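Local coordinates for protein putative succinylglutamate desuccinylase / aspartoacylase (Shewanella amazonensis, PDB 3FMC) that probably acts as a zinc-dependent hydrolase of the succinylglutamate desuccinylase/aspartoacylase family, though its substrate is not established, at residues H43-Q48 with G244-I249; N289-H294 with V361-F366; L317-R322 with L332-L337; P343-A348 with G355-K360. All coordinates share one frame; numbering follows the deposited sequence. Where two conformers were deposited one is given.

Contact 1 comes first along the chain and joins two loops of the catalytic domain. Contact 2 then opens a long loop, inside which contact 3 and, after it, contact 4 are nested. Contacts 2 and 4 share strand 357-363, paired with 290-294 in one and 341-346 in the other; their centres are about 11 Å apart. Contact 3 is a hairpin of a separate antiparallel sheet, about 13 Å from contact 4 between centres, and its leucines pack onto Phe293 and Leu358. The centres of contacts 1 and 4 are about 16 Å apart, and Gln246 touches Ala348, so the loop 244-249, partner of the probable zinc loop 43-48, meets the loop that follows strand 341-346.

Contact 1 of 4, residues H43-Q48 with G244-I249; sequences HGAEVQ and GSQERI
Ala45 O takes the hydrogen bond that joins the two loops: Glu247 N reaches it at 2.8 Å, nearly straight at 166°. The Ala45 methyl is turned toward the other loop, and CB sits 3.6 Å from Glu247 OE2, whose carboxylate also bonds Thr88 and, through OE1, Ser349 of the second subunit. Beyond Ala45, Val47 CG2 meets Ile249 CD1 at 3.7 Å, the side chains crossing at about a right angle. Gln48 has CG anti to the backbone N (chi1 176°) and then bends at chi2, which carries its amide over one face of the Arg248 guanidinium with the planes 50° apart. NE2 and NH2, both donors, merely pack there. Gln48 OE1 instead accepts from Asp250 N, while Arg248 is fixed by NH1 to Ser245 O at 3.0 Å and by a salt bridge to Asp253. With an alanine at Gln48, Asp250 N is likely to lose its acceptor and the guanidinium its amide neighbour. Water 2 ties the backbones, accepting from Gln48 N at 3.0 Å and donating to Ser245 O and to Arg248 O at 2.7 Å. Further out, His43 and Glu46, whose OE1 accepts from Thr173 N, fit the His-x-x-Glu zinc motif of this family and, with His172, face one vacant point, consistent with an empty metal site. Their loop follows strand 36-40 and leads into helix 48-60; the loop 244-249 runs from strand 237-243 into helix 251-267, with Gln48 and Gln246 packed on Thr173 of strand 167-174.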
loop_
_atom_site.group_PDB
_atom_site.type_symbol
_atom_site.label_atom_id
_atom_site.label_comp_id
_atom_site.label_asym_id
_atom_site.label_seq_id
_atom_site.Cartn_x
_atom_site.Cartn_y
_atom_site.Cartn_z
ATOM N N HIS C 43 2.083 1.322 17.447
ATOM C CA HIS C 43 2.317 1.785 16.061
ATOM C C HIS C 43 3.518 1.001 15.528
ATOM O O HIS C 43 4.651 1.085 16.072
ATOM C CB HIS C 43 2.552 3.276 15.961
ATOM C CG HIS C 43 1.345 4.105 16.204
ATOM N ND1 HIS C 43 1.374 5.206 17.015
ATOM C CD2 HIS C 43 0.068 3.999 15.756
ATOM C CE1 HIS C 43 0.182 5.781 17.025
ATOM N NE2 HIS C 43 -0.639 5.052 16.290
ATOM N N GLY C 44 3.264 0.173 14.513
ATOM C CA GLY C 44 4.259 -0.796 13.988
ATOM C C GLY C 44 5.670 -0.298 13.659
ATOM O O GLY C 44 6.650 -1.014 13.826
ATOM N N ALA C 45 5.781 0.905 13.103
ATOM C CA ALA C 45 7.086 1.487 12.739
ATOM C C ALA C 45 7.864 1.995 13.944
ATOM O O ALA C 45 9.053 2.249 13.821
ATOM C CB ALA C 45 6.920 2.649 11.774
ATOM N N GLU C 46 7.200 2.107 15.090
ATOM C CA GLU C 46 7.776 2.770 16.284
ATOM C C GLU C 46 8.483 1.764 17.163
ATOM O O GLU C 46 8.141 1.588 18.315
ATOM C CB GLU C 46 6.657 3.563 16.990
ATOM C CG GLU C 46 6.024 4.639 16.050
ATOM C CD GLU C 46 4.966 5.468 16.674
ATOM O OE1 GLU C 46 4.725 5.323 17.918
ATOM O OE2 GLU C 46 4.369 6.328 15.932
ATOM N N VAL C 47 9.506 1.146 16.583
ATOM C CA VAL C 47 10.155 -0.015 17.169
ATOM C C VAL C 47 11.125 0.287 18.308
ATOM O O VAL C 47 11.446 -0.597 19.058
ATOM C CB VAL C 47 10.813 -0.912 16.073
ATOM C CG1 VAL C 47 9.706 -1.510 15.120
ATOM C CG2 VAL C 47 11.905 -0.182 15.265
ATOM N N GLN C 48 11.574 1.537 18.459
ATOM C CA GLN C 48 12.546 1.825 19.517
ATOM C C GLN C 48 12.028 1.494 20.918
ATOM O O GLN C 48 12.807 1.175 21.829
ATOM C CB GLN C 48 13.000 3.288 19.397
ATOM C CG GLN C 48 13.968 3.761 20.537
ATOM C CD GLN C 48 15.358 3.263 20.406
ATOM O OE1 GLN C 48 15.639 2.245 19.765
ATOM N NE2 GLN C 48 16.268 3.961 21.061
ATOM N N GLY C 244 12.073 9.649 20.220
ATOM C CA GLY C 244 12.887 9.835 19.021
ATOM C C GLY C 244 12.167 9.412 17.764
ATOM O O GLY C 244 10.937 9.487 17.681
ATOM N N SER C 245 12.961 8.948 16.808
ATOM C CA SER C 245 12.478 8.688 15.479
ATOM C C SER C 245 12.025 7.239 15.325
ATOM O O SER C 245 12.466 6.335 16.037
ATOM C CB SER C 245 13.569 9.091 14.491
ATOM O OG SER C 245 13.791 10.487 14.531
ATOM N N GLN C 246 11.163 7.007 14.332
ATOM C CA GLN C 246 10.643 5.673 14.036
ATOM C C GLN C 246 11.636 4.919 13.181
ATOM O O GLN C 246 12.695 5.449 12.794
ATOM C CB GLN C 246 9.325 5.815 13.234
ATOM C CG GLN C 246 9.517 6.354 11.833
ATOM C CD GLN C 246 8.178 6.712 11.179
ATOM O OE1 GLN C 246 7.131 6.457 11.751
ATOM N NE2 GLN C 246 8.228 7.405 10.058
ATOM N N GLU C 247 11.293 3.667 12.870
ATOM C CA GLU C 247 12.066 2.791 11.991
ATOM C C GLU C 247 13.551 2.706 12.344
ATOM O O GLU C 247 14.432 2.687 11.462
ATOM C CB GLU C 247 11.931 3.281 10.534
ATOM C CG GLU C 247 10.561 3.104 9.953
ATOM C CD GLU C 247 10.231 1.627 9.758
ATOM O OE1 GLU C 247 11.107 0.742 10.017
ATOM O OE2 GLU C 247 9.152 1.359 9.331
ATOM N N ARG C 248 13.800 2.609 13.644
ATOM C CA ARG C 248 15.145 2.596 14.142
ATOM C C ARG C 248 15.226 1.929 15.497
ATOM O O ARG C 248 14.295 2.026 16.304
ATOM C CB ARG C 248 15.612 4.030 14.299
ATOM C CG ARG C 248 14.732 4.821 15.178
ATOM C CD ARG C 248 15.277 6.192 15.474
ATOM N NE ARG C 248 16.125 6.246 16.650
ATOM C CZ ARG C 248 15.712 6.370 17.914
ATOM N NH1 ARG C 248 14.415 6.424 18.251
ATOM N NH2 ARG C 248 16.646 6.445 18.860
ATOM N N ILE C 249 16.355 1.257 15.719
ATOM C CA ILE C 249 16.698 0.638 17.006
ATOM C C ILE C 249 18.070 1.234 17.335
ATOM O O ILE C 249 18.955 1.222 16.489
ATOM C CB ILE C 249 16.851 -0.872 16.907
ATOM C CG1 ILE C 249 15.475 -1.519 16.617
ATOM C CG2 ILE C 249 17.488 -1.479 18.202
ATOM C CD1 ILE C 249 14.390 -1.333 17.719
HETATM O O HOH W 1 5.543 8.370 13.967
HETATM O O HOH W 2 12.011 3.467 16.206
#

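Contact 2 of 4, residues N289-H294 with V361-F366; sequences NYRKFH and VMTKVF
Tyr290 and Met362 face each other as a non-hydrogen-bonded pair where the antiparallel strands 290-294 and 361-363 run at 137°, and next to them Arg291 and Val361 exchange two backbone bonds, Arg291 N to Val361 O at 2.9 Å and Val361 N to Arg291 O at 2.8 Å. On the Tyr290 side of the sheet, ring atom CD1 comes obliquely to CG of Met362, a selenomethionine, at 3.7 Å. Both side chains continue onto Leu200 and His180, strands 198-202 and 176-184. Strand 357-363 is shared, pairing with 290-294 here and with 341-346 along its other edge. At the end of the pairing, Asn289 O is gripped twice by Thr363: OG1 donates at 2.6 Å, in the carbonyl plane on a lone pair, while N donates at 3.0 Å from 32° out of that plane. The Thr363 hydroxyl reaches there because chi1 (67°) sets OG1 between its own N and carbonyl carbon; it also accepts from water 4, which links it to Arg291 NH1. The Asn289 amide lies across the Lys364 chain, OD1 3.4 Å from CD, while the lysine NZ goes to Glu339. Trp146 of the third subunit packs on Val361 and Thr363 and makes a cation-pi contact with Arg291.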
loop_
_atom_site.group_PDB
_atom_site.type_symbol
_atom_site.label_atom_id
_atom_site.label_comp_id
_atom_site.label_asym_id
_atom_site.label_seq_id
_atom_site.Cartn_x
_atom_site.Cartn_y
_atom_site.Cartn_z
ATOM N N ASN C 289 -1.346 24.614 22.198
ATOM C CA ASN C 289 -0.281 25.380 21.559
ATOM C C ASN C 289 0.713 24.554 20.710
ATOM O O ASN C 289 1.713 25.066 20.218
ATOM C CB ASN C 289 0.421 26.198 22.641
ATOM C CG ASN C 289 -0.479 27.254 23.219
ATOM O OD1 ASN C 289 -1.305 27.812 22.497
ATOM N ND2 ASN C 289 -0.357 27.524 24.518
ATOM N N TYR C 290 0.391 23.274 20.529
ATOM C CA TYR C 290 1.153 22.342 19.693
ATOM C C TYR C 290 0.511 22.417 18.302
ATOM O O TYR C 290 -0.651 22.027 18.135
ATOM C CB TYR C 290 1.098 20.932 20.294
ATOM C CG TYR C 290 2.034 19.891 19.704
ATOM C CD1 TYR C 290 3.333 20.202 19.331
ATOM C CD2 TYR C 290 1.618 18.554 19.565
ATOM C CE1 TYR C 290 4.195 19.220 18.803
ATOM C CE2 TYR C 290 2.471 17.566 19.090
ATOM C CZ TYR C 290 3.762 17.896 18.716
ATOM O OH TYR C 290 4.630 16.936 18.235
ATOM N N ARG C 291 1.234 22.996 17.360
ATOM C CA ARG C 291 0.757 23.320 16.020
ATOM C C ARG C 291 1.315 22.443 14.900
ATOM O O ARG C 291 2.477 22.044 14.928
ATOM C CB ARG C 291 1.166 24.773 15.714
ATOM C CG ARG C 291 0.784 25.782 16.808
ATOM C CD ARG C 291 -0.683 25.786 17.131
ATOM N NE ARG C 291 -1.538 26.113 15.981
ATOM C CZ ARG C 291 -1.818 27.351 15.550
ATOM N NH1 ARG C 291 -1.305 28.425 16.151
ATOM N NH2 ARG C 291 -2.614 27.522 14.488
ATOM N N LYS C 292 0.483 22.216 13.891
ATOM C CA LYS C 292 0.814 21.435 12.720
ATOM C C LYS C 292 1.068 22.417 11.569
ATOM O O LYS C 292 0.211 23.250 11.228
ATOM C CB LYS C 292 -0.339 20.498 12.366
ATOM C CG LYS C 292 -0.686 19.483 13.437
ATOM C CD LYS C 292 -1.979 18.767 13.133
ATOM C CE LYS C 292 -2.466 17.921 14.256
ATOM N NZ LYS C 292 -3.704 17.112 13.882
ATOM N N PHE C 293 2.248 22.326 11.014
ATOM C CA PHE C 293 2.646 23.120 9.877
ATOM C C PHE C 293 2.561 22.255 8.592
ATOM O O PHE C 293 3.345 21.297 8.405
ATOM C CB PHE C 293 4.037 23.712 10.068
ATOM C CG PHE C 293 4.442 24.624 8.939
ATOM C CD1 PHE C 293 4.034 25.941 8.934
ATOM C CD2 PHE C 293 5.154 24.150 7.851
ATOM C CE1 PHE C 293 4.373 26.794 7.860
ATOM C CE2 PHE C 293 5.484 24.994 6.785
ATOM C CZ PHE C 293 5.095 26.300 6.798
ATOM N N HIS C 294 1.617 22.607 7.703
ATOM C CA HIS C 294 1.379 21.873 6.430
ATOM C C HIS C 294 2.037 22.549 5.213
ATOM O O HIS C 294 2.140 23.779 5.160
ATOM C CB HIS C 294 -0.140 21.712 6.194
ATOM C CG HIS C 294 -0.865 21.065 7.343
ATOM N ND1 HIS C 294 -1.401 21.788 8.387
ATOM C CD2 HIS C 294 -1.121 19.768 7.625
ATOM C CE1 HIS C 294 -1.970 20.971 9.250
ATOM N NE2 HIS C 294 -1.813 19.737 8.818
ATOM N N VAL C 361 5.083 21.639 15.813
ATOM C CA VAL C 361 5.843 22.647 16.523
ATOM C C VAL C 361 5.196 23.070 17.828
ATOM O O VAL C 361 4.023 23.423 17.857
ATOM C CB VAL C 361 5.980 23.913 15.605
ATOM C CG1 VAL C 361 6.821 25.008 16.289
ATOM C CG2 VAL C 361 6.571 23.513 14.266
HETATM N N MSE C 362 5.941 22.996 18.950
HETATM C CA MSE C 362 5.415 23.527 20.206
HETATM C C MSE C 362 5.637 25.030 20.191
HETATM O O MSE C 362 6.735 25.494 19.846
HETATM C CB MSE C 362 6.159 22.943 21.425
HETATM C CG MSE C 362 5.945 21.493 21.546
HETATM SE SE MSE C 362 6.735 20.816 23.221
HETATM C CE MSE C 362 6.391 18.923 22.973
ATOM N N THR C 363 4.585 25.767 20.481
ATOM C CA THR C 363 4.637 27.201 20.572
ATOM C C THR C 363 4.264 27.584 22.027
ATOM O O THR C 363 3.721 26.761 22.815
ATOM C CB THR C 363 3.652 27.879 19.587
ATOM O OG1 THR C 363 2.300 27.599 19.976
ATOM C CG2 THR C 363 3.929 27.396 18.158
ATOM N N LYS C 364 4.550 28.842 22.379
ATOM C CA LYS C 364 4.228 29.353 23.743
ATOM C C LYS C 364 4.839 28.398 24.802
ATOM O O LYS C 364 4.227 28.048 25.821
ATOM C CB LYS C 364 2.739 29.553 23.905
ATOM C CG LYS C 364 2.192 30.588 22.870
ATOM C CD LYS C 364 0.682 30.564 22.872
ATOM C CE LYS C 364 0.066 31.709 22.060
ATOM N NZ LYS C 364 0.884 31.960 20.868
ATOM N N VAL C 365 6.086 28.060 24.549
ATOM C CA VAL C 365 6.845 27.138 25.381
ATOM C C VAL C 365 7.392 27.823 26.626
ATOM O O VAL C 365 7.796 28.992 26.583
ATOM C CB VAL C 365 7.985 26.520 24.553
ATOM C CG1 VAL C 365 8.917 25.694 25.435
ATOM C CG2 VAL C 365 7.392 25.673 23.374
ATOM N N PHE C 366 7.398 27.106 27.745
ATOM C CA PHE C 366 7.971 27.646 28.960
ATOM C C PHE C 366 8.745 26.594 29.697
ATOM O O PHE C 366 8.546 25.399 29.487
ATOM C CB PHE C 366 6.864 28.181 29.831
ATOM C CG PHE C 366 5.834 27.191 30.146
ATOM C CD1 PHE C 366 5.891 26.449 31.337
ATOM C CD2 PHE C 366 4.714 27.029 29.310
ATOM C CE1 PHE C 366 4.858 25.542 31.648
ATOM C CE2 PHE C 366 3.688 26.097 29.620
ATOM C CZ PHE C 366 3.774 25.369 30.799
HETATM O O HOH W 3 1.855 26.661 26.406
HETATM O O HOH W 4 0.372 28.944 18.457
#

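Contact 3 of 4, residues L317-R322 with L332-L337; sequences LVNLLR and LTVLRL
Val318 holds CG2 between its own N and carbonyl carbon (chi1 -46°), and Leu335 swings CG anti to its carbonyl carbon (chi1 -52°); the two branches are thereby brought together, CG2 to Leu335 CD1 at 3.7 Å. On this same face Leu320 and Thr333 lie side by side, pointing the same way, and Val301, Tyr359 and Leu358 of neighbouring strands add to the apolar layer. The backbones form an antiparallel hairpin, with Leu320 N to Thr333 O at 2.8 Å and Leu335 N to Val318 O at 3.0 Å. Near one end the pairing takes up an extra residue in a classic beta bulge: Leu317 and Val318 both face Leu335, whose O takes Leu317 N at 2.8 Å and Val318 N only weakly. On the other face, Asn319 and Val334 run alongside one another, OD1 3.4 Å from CG2, while ND2 is used by Glu302. Farther along that face Leu321 CD1 meets Leu332 CD1 at 4.0 Å, and both leucines pack on Tyr54 of the second subunit. Water 5 donates to Leu320 O and accepts from Thr333 OG1 at 2.7 Å, bridging the strands beside their backbone bonds. One face is therefore mainly apolar and turned to its own chain, while the other mixes Asn319 with leucines that meet a neighbouring subunit; Leu337 N is buried with no partner in the model.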
loop_
_atom_site.group_PDB
_atom_site.type_symbol
_atom_site.label_atom_id
_atom_site.label_comp_id
_atom_site.label_asym_id
_atom_site.label_seq_id
_atom_site.Cartn_x
_atom_site.Cartn_y
_atom_site.Cartn_z
ATOM N N LEU C 317 12.603 27.132 7.843
ATOM C CA LEU C 317 12.149 25.835 8.259
ATOM C C LEU C 317 12.598 24.772 7.237
ATOM O O LEU C 317 13.131 23.729 7.628
ATOM C CB LEU C 317 10.644 25.876 8.413
ATOM C CG LEU C 317 9.977 24.758 9.140
ATOM C CD1 LEU C 317 10.475 24.717 10.589
ATOM C CD2 LEU C 317 8.441 24.960 9.038
ATOM N N VAL C 318 12.361 25.029 5.943
ATOM C CA VAL C 318 12.787 24.141 4.872
ATOM C C VAL C 318 13.097 24.936 3.599
ATOM O O VAL C 318 12.621 26.063 3.410
ATOM C CB VAL C 318 11.703 23.049 4.436
ATOM C CG1 VAL C 318 11.036 22.327 5.637
ATOM C CG2 VAL C 318 10.618 23.628 3.498
ATOM N N ASN C 319 13.903 24.323 2.753
ATOM C CA ASN C 319 14.042 24.763 1.378
ATOM C C ASN C 319 13.076 23.882 0.589
ATOM O O ASN C 319 13.021 22.675 0.804
ATOM C CB ASN C 319 15.425 24.599 0.862
ATOM C CG ASN C 319 16.356 25.655 1.409
ATOM O OD1 ASN C 319 15.953 26.802 1.571
ATOM N ND2 ASN C 319 17.563 25.264 1.745
ATOM N N LEU C 320 12.322 24.514 -0.291
ATOM C CA LEU C 320 11.348 23.857 -1.161
ATOM C C LEU C 320 11.892 23.987 -2.603
ATOM O O LEU C 320 11.960 25.077 -3.165
ATOM C CB LEU C 320 9.967 24.473 -0.987
ATOM C CG LEU C 320 8.821 23.768 -1.721
ATOM C CD1 LEU C 320 8.575 22.389 -1.103
ATOM C CD2 LEU C 320 7.553 24.625 -1.750
ATOM N N LEU C 321 12.258 22.839 -3.177
ATOM C CA LEU C 321 12.900 22.721 -4.475
ATOM C C LEU C 321 11.908 22.217 -5.519
ATOM O O LEU C 321 11.239 21.197 -5.331
ATOM C CB LEU C 321 14.085 21.765 -4.372
ATOM C CG LEU C 321 14.898 21.482 -5.635
ATOM C CD1 LEU C 321 15.668 22.771 -6.097
ATOM C CD2 LEU C 321 15.836 20.260 -5.414
ATOM N N ARG C 322 11.843 22.947 -6.625
ATOM C CA ARG C 322 10.884 22.680 -7.709
ATOM C C ARG C 322 11.572 22.690 -9.071
ATOM O O ARG C 322 11.660 23.737 -9.754
ATOM C CB ARG C 322 9.764 23.749 -7.661
ATOM C CG ARG C 322 8.799 23.693 -6.456
ATOM C CD ARG C 322 7.912 22.468 -6.467
ATOM N NE ARG C 322 7.009 22.535 -7.618
ATOM C CZ ARG C 322 5.750 22.932 -7.578
ATOM N NH1 ARG C 322 5.162 23.210 -6.434
ATOM N NH2 ARG C 322 5.070 23.035 -8.722
ATOM N N LEU C 332 13.324 27.482 -6.196
ATOM C CA LEU C 332 13.826 27.158 -4.844
ATOM C C LEU C 332 13.388 28.272 -3.942
ATOM O O LEU C 332 13.797 29.405 -4.150
ATOM C CB LEU C 332 15.351 27.039 -4.829
ATOM C CG LEU C 332 16.054 26.717 -3.499
ATOM C CD1 LEU C 332 15.705 25.324 -3.021
ATOM C CD2 LEU C 332 17.565 26.816 -3.643
ATOM N N THR C 333 12.541 27.957 -2.966
ATOM C CA THR C 333 12.029 28.951 -2.013
ATOM C C THR C 333 12.239 28.479 -0.578
ATOM O O THR C 333 12.490 27.299 -0.331
ATOM C CB THR C 333 10.552 29.275 -2.316
ATOM O OG1 THR C 333 9.757 28.097 -2.252
ATOM C CG2 THR C 333 10.425 29.821 -3.767
ATOM N N VAL C 334 12.136 29.402 0.363
ATOM C CA VAL C 334 12.316 29.083 1.791
ATOM C C VAL C 334 10.965 29.218 2.444
ATOM O O VAL C 334 10.273 30.201 2.235
ATOM C CB VAL C 334 13.293 30.047 2.487
ATOM C CG1 VAL C 334 13.431 29.709 3.939
ATOM C CG2 VAL C 334 14.629 29.974 1.809
ATOM N N LEU C 335 10.544 28.184 3.171
ATOM C CA LEU C 335 9.321 28.254 3.941
ATOM C C LEU C 335 9.771 28.527 5.380
ATOM O O LEU C 335 10.771 27.967 5.854
ATOM C CB LEU C 335 8.532 26.958 3.882
ATOM C CG LEU C 335 8.235 26.377 2.503
ATOM C CD1 LEU C 335 7.336 25.180 2.660
ATOM C CD2 LEU C 335 7.605 27.427 1.595
ATOM N N ARG C 336 8.996 29.360 6.067
ATOM C CA ARG C 336 9.292 29.775 7.429
ATOM C C ARG C 336 8.147 29.535 8.380
ATOM O O ARG C 336 6.998 29.498 7.981
ATOM C CB ARG C 336 9.622 31.264 7.457
ATOM C CG ARG C 336 10.801 31.633 6.600
ATOM C CD ARG C 336 10.912 33.143 6.375
ATOM N NE ARG C 336 11.880 33.400 5.305
ATOM C CZ ARG C 336 13.192 33.302 5.459
ATOM N NH1 ARG C 336 13.709 32.955 6.620
ATOM N NH2 ARG C 336 14.000 33.527 4.438
ATOM N N LEU C 337 8.463 29.269 9.646
ATOM C CA LEU C 337 7.393 29.076 10.634
ATOM C C LEU C 337 6.741 30.419 10.918
ATOM O O LEU C 337 7.408 31.455 10.930
ATOM C CB LEU C 337 7.838 28.480 11.967
ATOM C CG LEU C 337 8.008 26.970 12.150
ATOM C CD1 LEU C 337 7.814 26.737 13.636
ATOM C CD2 LEU C 337 7.022 26.123 11.390
HETATM O O HOH W 5 9.802 26.462 -4.438
#

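Contact 4 of 4, residues P343-A348 with G355-K360; sequences PILHFA and GTELYK
Ile344 and Leu345 both face Lys360, a classic beta bulge in the antiparallel pairing of strands 341-346 and 357-363. Ile344 N bonds Lys360 O at 2.9 Å, and Lys360 N bonds Leu345 O. The dense part is the face of His346 and Tyr359. His346 CB sits over the centre of the tyrosine ring, 3.5 Å from its centroid and 7° off the normal, a CH-pi contact, while Pro343 CB comes obliquely to CD2 at 3.6 Å. The tyrosine OH is tied to Gly305 O. Shortened to a leucine, Tyr359 would probably leave Gly305 O without that donor and open a gap beside Pro343 and His346. A second CH-pi contact packs Phe347 and Thr356: CG2 stands over the ring centre, 3.6 Å from the centroid, and Ile95 of the third subunit packs on both residues. The opposite face of the sheet is looser. Leu345 CD1 rests on Lys360 CB at 3.9 Å, and the lysine chain runs extended beside Leu345 before its end leads away, to within about 5 Å of a bound sulfate. Back on the dense side, His346 ND1 donates to Phe347 O at 2.7 Å, with the acceptor in the ring plane and the nitrogen 41° out of the carbonyl plane.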
loop_
_atom_site.group_PDB
_atom_site.type_symbol
_atom_site.label_atom_id
_atom_site.label_comp_id
_atom_site.label_asym_id
_atom_site.label_seq_id
_atom_site.Cartn_x
_atom_site.Cartn_y
_atom_site.Cartn_z
ATOM N N PRO C 343 10.349 23.070 16.899
ATOM C CA PRO C 343 9.969 21.945 16.032
ATOM C C PRO C 343 10.289 20.644 16.756
ATOM O O PRO C 343 11.421 20.472 17.246
ATOM C CB PRO C 343 10.839 22.155 14.781
ATOM C CG PRO C 343 11.929 22.989 15.208
ATOM C CD PRO C 343 11.409 23.890 16.286
ATOM N N ILE C 344 9.274 19.785 16.907
ATOM C CA ILE C 344 9.428 18.488 17.599
ATOM C C ILE C 344 9.709 17.364 16.616
ATOM O O ILE C 344 10.532 16.461 16.847
ATOM C CB ILE C 344 8.151 18.172 18.457
ATOM C CG1 ILE C 344 7.955 19.231 19.557
ATOM C CG2 ILE C 344 8.191 16.768 19.036
ATOM C CD1 ILE C 344 9.201 19.441 20.467
ATOM N N LEU C 345 9.023 17.425 15.481
ATOM C CA LEU C 345 9.128 16.340 14.510
ATOM C C LEU C 345 8.803 16.894 13.129
ATOM O O LEU C 345 8.128 17.930 13.001
ATOM C CB LEU C 345 8.157 15.195 14.903
ATOM C CG LEU C 345 6.656 15.508 15.022
ATOM C CD1 LEU C 345 5.967 15.424 13.619
ATOM C CD2 LEU C 345 5.860 14.638 15.983
ATOM N N HIS C 346 9.278 16.182 12.121
ATOM C CA HIS C 346 8.983 16.502 10.744
ATOM C C HIS C 346 8.736 15.227 9.932
ATOM O O HIS C 346 9.103 14.104 10.313
ATOM C CB HIS C 346 10.055 17.433 10.109
ATOM C CG HIS C 346 11.384 16.794 9.808
ATOM N ND1 HIS C 346 11.550 15.786 8.870
ATOM C CD2 HIS C 346 12.629 17.095 10.256
ATOM C CE1 HIS C 346 12.831 15.478 8.785
ATOM N NE2 HIS C 346 13.516 16.276 9.589
ATOM N N PHE C 347 8.179 15.457 8.751
ATOM C CA PHE C 347 7.793 14.403 7.825
ATOM C C PHE C 347 9.003 13.590 7.464
ATOM O O PHE C 347 10.104 14.132 7.234
ATOM C CB PHE C 347 7.130 15.055 6.611
ATOM C CG PHE C 347 6.434 14.092 5.681
ATOM C CD1 PHE C 347 5.374 13.327 6.117
ATOM C CD2 PHE C 347 6.763 14.088 4.324
ATOM C CE1 PHE C 347 4.685 12.507 5.223
ATOM C CE2 PHE C 347 6.092 13.270 3.440
ATOM C CZ PHE C 347 5.064 12.477 3.899
ATOM N N ALA C 348 8.796 12.275 7.331
ATOM C CA ALA C 348 9.889 11.321 7.083
ATOM C C ALA C 348 10.341 11.165 5.651
ATOM O O ALA C 348 11.291 10.427 5.382
ATOM C CB ALA C 348 9.491 9.946 7.660
ATOM N N GLY C 355 -0.369 20.494 1.396
ATOM C CA GLY C 355 -1.098 20.014 2.545
ATOM C C GLY C 355 -0.442 18.902 3.344
ATOM O O GLY C 355 -0.883 18.623 4.429
ATOM N N THR C 356 0.639 18.297 2.843
ATOM C CA THR C 356 1.310 17.264 3.606
ATOM C C THR C 356 1.828 17.893 4.895
ATOM O O THR C 356 2.309 19.032 4.878
ATOM C CB THR C 356 2.445 16.578 2.835
ATOM O OG1 THR C 356 1.941 16.102 1.592
ATOM C CG2 THR C 356 2.986 15.390 3.687
ATOM N N GLU C 357 1.678 17.194 6.022
ATOM C CA GLU C 357 2.112 17.772 7.299
ATOM C C GLU C 357 3.638 17.747 7.353
ATOM O O GLU C 357 4.263 16.689 7.420
ATOM C CB GLU C 357 1.513 17.023 8.456
ATOM C CG GLU C 357 1.847 17.616 9.848
ATOM C CD GLU C 357 1.505 16.650 10.965
ATOM O OE1 GLU C 357 0.311 16.441 11.296
ATOM O OE2 GLU C 357 2.454 16.102 11.522
ATOM N N LEU C 358 4.227 18.927 7.319
ATOM C CA LEU C 358 5.688 19.064 7.321
ATOM C C LEU C 358 6.301 18.970 8.717
ATOM O O LEU C 358 7.264 18.240 8.896
ATOM C CB LEU C 358 6.143 20.366 6.642
ATOM C CG LEU C 358 6.230 20.396 5.129
ATOM C CD1 LEU C 358 6.428 21.864 4.673
ATOM C CD2 LEU C 358 7.369 19.474 4.610
ATOM N N TYR C 359 5.759 19.692 9.679
ATOM C CA TYR C 359 6.261 19.671 11.044
ATOM C C TYR C 359 5.155 19.791 12.055
ATOM O O TYR C 359 4.078 20.247 11.721
ATOM C CB TYR C 359 7.166 20.910 11.304
ATOM C CG TYR C 359 8.625 20.888 10.825
ATOM C CD1 TYR C 359 8.959 21.155 9.506
ATOM C CD2 TYR C 359 9.672 20.698 11.725
ATOM C CE1 TYR C 359 10.259 21.171 9.061
ATOM C CE2 TYR C 359 10.978 20.748 11.314
ATOM C CZ TYR C 359 11.283 20.991 9.985
ATOM O OH TYR C 359 12.581 21.019 9.546
ATOM N N LYS C 360 5.422 19.305 13.271
ATOM C CA LYS C 360 4.650 19.666 14.462
ATOM C C LYS C 360 5.610 20.512 15.344
ATOM O O LYS C 360 6.789 20.159 15.534
ATOM C CB LYS C 360 4.058 18.491 15.189
ATOM C CG LYS C 360 2.928 17.824 14.404
ATOM C CD LYS C 360 2.307 16.763 15.288
ATOM C CE LYS C 360 1.314 15.997 14.592
ATOM N NZ LYS C 360 0.662 15.162 15.636
#